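Long-range contact in probable ss-1,3-N-acetylglucosaminyltransferase (Staphylococcus aureus, PDB 6H4F), which is a probable glycosyltransferase of family 2, with a GT-A type domain, and binds the ligand FQ8: residues 168-173 / 275-280. Numbering follows the deposited sequence.
Sequences IFYALS and TTRLLR. With FQ8 ([(2~{R},3~{S},4~{S})-2,3,4,5-tetrakis(oxidanyl)pentyl] [(2~{R},3~{R},4~{S})-2,3,4-tris(oxidanyl)-5-[oxidanyl-[(2~{R},3~{S},4~{S})-2,3,4-tris(oxidanyl)-5-phosphonooxy-pentoxy]phosphoryl]oxy-pentyl] hydrogen phosphate), chain M.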
loop_
_atom_site.group_PDB
_atom_site.type_symbol
_atom_site.label_atom_id
_atom_site.label_comp_id
_atom_site.label_asym_id
_atom_site.label_seq_id
_atom_site.Cartn_x
_atom_site.Cartn_y
_atom_site.Cartn_z
ATOM N N ILE A 168 -13.490 -24.334 -15.970
ATOM C CA ILE A 168 -14.683 -24.024 -16.741
ATOM C C ILE A 168 -15.172 -22.602 -16.444
ATOM O O ILE A 168 -15.726 -21.963 -17.337
ATOM C CB ILE A 168 -15.780 -25.085 -16.546
ATOM C CG1 ILE A 168 -15.261 -26.475 -16.934
ATOM C CG2 ILE A 168 -17.029 -24.714 -17.345
ATOM C CD1 ILE A 168 -16.297 -27.565 -16.840
ATOM N N PHE A 169 -14.934 -22.085 -15.230
ATOM C CA PHE A 169 -15.342 -20.712 -14.890
ATOM C C PHE A 169 -14.480 -19.683 -15.641
ATOM O O PHE A 169 -14.801 -18.500 -15.636
ATOM C CB PHE A 169 -15.334 -20.487 -13.374
ATOM C CG PHE A 169 -16.582 -20.920 -12.640
ATOM C CD1 PHE A 169 -17.595 -21.603 -13.281
ATOM C CD2 PHE A 169 -16.710 -20.709 -11.274
ATOM C CE1 PHE A 169 -18.743 -21.986 -12.601
ATOM C CE2 PHE A 169 -17.854 -21.083 -10.596
ATOM C CZ PHE A 169 -18.878 -21.705 -11.262
ATOM N N TYR A 170 -13.427 -20.134 -16.333
ATOM C CA TYR A 170 -12.655 -19.266 -17.193
ATOM C C TYR A 170 -13.077 -19.402 -18.674
ATOM O O TYR A 170 -12.439 -18.816 -19.559
ATOM C CB TYR A 170 -11.168 -19.542 -17.024
ATOM C CG TYR A 170 -10.635 -19.139 -15.670
ATOM C CD1 TYR A 170 -10.405 -17.822 -15.385
ATOM C CD2 TYR A 170 -10.339 -20.073 -14.687
ATOM C CE1 TYR A 170 -9.898 -17.413 -14.162
ATOM C CE2 TYR A 170 -9.845 -19.696 -13.451
ATOM C CZ TYR A 170 -9.618 -18.357 -13.185
ATOM O OH TYR A 170 -9.112 -17.947 -11.979
ATOM N N ALA A 171 -14.165 -20.124 -18.959
ATOM C CA ALA A 171 -14.646 -20.280 -20.349
ATOM C C ALA A 171 -16.177 -20.288 -20.346
ATOM O O ALA A 171 -16.804 -21.339 -20.583
ATOM C CB ALA A 171 -14.101 -21.550 -20.941
ATOM N N LEU A 172 -16.768 -19.133 -20.024
ATOM C CA LEU A 172 -18.194 -19.035 -19.748
ATOM C C LEU A 172 -18.991 -18.443 -20.926
ATOM O O LEU A 172 -20.174 -18.152 -20.753
ATOM C CB LEU A 172 -18.367 -18.174 -18.495
ATOM C CG LEU A 172 -17.985 -18.837 -17.181
ATOM C CD1 LEU A 172 -18.167 -17.875 -16.029
ATOM C CD2 LEU A 172 -18.789 -20.098 -16.920
ATOM N N SER A 173 -18.383 -18.299 -22.112
ATOM C CA SER A 173 -19.164 -17.926 -23.323
ATOM C C SER A 173 -20.248 -18.985 -23.563
ATOM O O SER A 173 -20.153 -20.115 -23.047
ATOM C CB SER A 173 -18.285 -17.782 -24.541
ATOM O OG SER A 173 -18.061 -19.054 -25.165
ATOM N N THR A 275 -15.129 -15.557 -7.885
ATOM C CA THR A 275 -14.547 -14.319 -7.402
ATOM C C THR A 275 -13.148 -14.139 -8.002
ATOM O O THR A 275 -12.794 -13.047 -8.460
ATOM C CB THR A 275 -14.507 -14.269 -5.866
ATOM O OG1 THR A 275 -15.845 -14.358 -5.375
ATOM C CG2 THR A 275 -13.856 -13.007 -5.356
ATOM N N THR A 276 -12.357 -15.211 -8.008
ATOM C CA THR A 276 -11.022 -15.170 -8.568
ATOM C C THR A 276 -11.091 -14.770 -10.049
ATOM O O THR A 276 -10.344 -13.881 -10.483
ATOM C CB THR A 276 -10.294 -16.509 -8.401
ATOM O OG1 THR A 276 -10.272 -16.859 -7.014
ATOM C CG2 THR A 276 -8.877 -16.465 -8.940
ATOM N N ARG A 277 -11.991 -15.414 -10.809
ATOM C CA ARG A 277 -12.130 -15.151 -12.231
ATOM C C ARG A 277 -12.517 -13.679 -12.454
ATOM O O ARG A 277 -11.993 -13.019 -13.351
ATOM C CB ARG A 277 -13.149 -16.089 -12.885
ATOM C CG ARG A 277 -13.453 -15.740 -14.342
ATOM C CD ARG A 277 -14.838 -15.131 -14.596
ATOM N NE ARG A 277 -14.924 -14.353 -15.826
ATOM C CZ ARG A 277 -15.005 -14.871 -17.057
ATOM N NH1 ARG A 277 -14.903 -16.186 -17.264
ATOM N NH2 ARG A 277 -15.190 -14.074 -18.094
ATOM N N LEU A 278 -13.429 -13.183 -11.609
ATOM C CA LEU A 278 -13.903 -11.814 -11.675
ATOM C C LEU A 278 -12.741 -10.838 -11.443
ATOM O O LEU A 278 -12.638 -9.821 -12.133
ATOM C CB LEU A 278 -15.000 -11.643 -10.628
ATOM C CG LEU A 278 -15.645 -10.264 -10.540
ATOM C CD1 LEU A 278 -16.318 -9.902 -11.864
ATOM C CD2 LEU A 278 -16.668 -10.234 -9.410
ATOM N N LEU A 279 -11.864 -11.151 -10.484
ATOM C CA LEU A 279 -10.737 -10.288 -10.183
ATOM C C LEU A 279 -9.662 -10.413 -11.267
ATOM O O LEU A 279 -8.970 -9.448 -11.532
ATOM C CB LEU A 279 -10.171 -10.634 -8.806
ATOM C CG LEU A 279 -11.098 -10.300 -7.648
ATOM C CD1 LEU A 279 -10.546 -10.824 -6.336
ATOM C CD2 LEU A 279 -11.324 -8.814 -7.566
ATOM N N ARG A 280 -9.535 -11.579 -11.902
ATOM C CA ARG A 280 -8.540 -11.718 -12.974
ATOM C C ARG A 280 -9.024 -11.103 -14.297
ATOM O O ARG A 280 -8.195 -10.632 -15.052
ATOM C CB ARG A 280 -8.165 -13.171 -13.237
ATOM C CG ARG A 280 -7.320 -13.801 -12.142
ATOM C CD ARG A 280 -6.938 -15.200 -12.574
ATOM N NE ARG A 280 -6.218 -15.901 -11.539
ATOM C CZ ARG A 280 -4.939 -15.697 -11.264
ATOM N NH1 ARG A 280 -4.279 -14.728 -11.882
ATOM N NH2 ARG A 280 -4.349 -16.419 -10.329
HETATM O OAN FQ8 M . -5.540 -20.919 -10.035
HETATM P PBL FQ8 M . -6.273 -19.628 -10.650
HETATM O OAO FQ8 M . -5.970 -18.453 -9.605
HETATM O OAA FQ8 M . -7.720 -19.854 -10.817
HETATM O OAX FQ8 M . -5.486 -19.256 -11.992
HETATM C CAS FQ8 M . -6.164 -18.840 -13.176
HETATM C CBE FQ8 M . -5.217 -19.006 -14.368
HETATM O OAG FQ8 M . -4.000 -18.301 -14.123
HETATM C CBJ FQ8 M . -5.873 -18.489 -15.653
HETATM O OAL FQ8 M . -6.682 -17.340 -15.400
HETATM C CBF FQ8 M . -6.747 -19.600 -16.214
HETATM O OAH FQ8 M . -5.896 -20.662 -16.637
HETATM C CAU FQ8 M . -7.577 -19.073 -17.391
HETATM O OAZ FQ8 M . -6.738 -18.394 -18.326
HETATM P PBN FQ8 M . -7.031 -18.510 -19.908
HETATM O OAQ FQ8 M . -7.337 -20.062 -20.166
HETATM O OAC FQ8 M . -5.884 -18.039 -20.711
HETATM O OBB FQ8 M . -8.395 -17.725 -20.201
HETATM C CAW FQ8 M . -8.493 -16.329 -19.911
HETATM C CBH FQ8 M . -9.957 -15.880 -19.872
HETATM O OAJ FQ8 M . -10.786 -16.945 -19.405
HETATM C CBK FQ8 M . -10.405 -15.446 -21.270
HETATM O OAM FQ8 M . -9.363 -14.688 -21.886
HETATM C CBG FQ8 M . -11.665 -14.582 -21.174
HETATM O OAI FQ8 M . -11.415 -13.467 -20.324
HETATM C CAV FQ8 M . -12.812 -15.409 -20.599
HETATM O OBA FQ8 M . -14.040 -15.026 -21.215
HETATM P PBM FQ8 M . -15.212 -16.114 -21.380
HETATM O OAP FQ8 M . -15.388 -16.761 -19.919
HETATM O OAB FQ8 M . -14.865 -17.128 -22.401
HETATM O OAY FQ8 M . -16.568 -15.321 -21.695
HETATM C CAT FQ8 M . -16.753 -13.973 -21.258
HETATM C CBD FQ8 M . -17.263 -13.116 -22.423
HETATM O OAF FQ8 M . -18.141 -13.885 -23.252
HETATM C CBI FQ8 M . -18.015 -11.896 -21.878
HETATM O OAK FQ8 M . -18.779 -12.267 -20.728
HETATM C CBC FQ8 M . -17.029 -10.786 -21.500
HETATM O OAE FQ8 M . -15.751 -11.346 -21.183
HETATM C CAR FQ8 M . -16.885 -9.819 -22.678
HETATM O OAD FQ8 M . -16.622 -8.503 -22.186
#
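Arg277 starts out from helix 264-281 with CG opposite the backbone N (chi1 173°), and a bend at chi2 (-108°) then carries its guanidinium to the carbonyl of Phe169, in the 3-10 segment 168-170. Tyr170 comes from the other segment with CG anti to its carbonyl carbon, which brings the ring to the helix, where CE1 packs 3.7 Å from CA of Arg277. The NH1 group of Arg277 donates to Phe169 O over 2.8 Å. This oxygen lies close to the guanidinium plane, although the donor is tilted 22° from the plane of the carbonyl. The same NH1 holds OAP, a phosphate oxygen of FQ8, at 2.8 Å, and NH2 adds weak bonds to OAP and OBA. An arginine suits this place because its flat, multiply donating head can bind a backbone carbonyl and a phosphate together, the first probably helping to fix the rotation of the group for the second. Leu172 contributes its backbone N, almost straight in line to OAP, while its CD1 lies 3.9 Å from Arg277 NH1.

The contact joins the family 2 glycosyltransferase region, of GT-A type, to a helix of the TarS linker region, and FQ8 spans the junction. At the far end of the ligand Tyr170 OH donates to OAA, 2.6 Å away, and FQ8 OAL sits over one face of the ring near its rim. A tyrosine thus offers both a flat nonpolar wall for the ligand's carbon chain and a phenol for its phosphate. Beside it, CG2 of Thr276 approaches Tyr170 OH, whereas OG1 is turned back to Gly272 O. Arg280, extended from CG to NE, reaches the same phosphate, its NH2 donating to FQ8 OAO at 2.7 Å and its NE more weakly. Lys273 and Gln200 also bind FQ8.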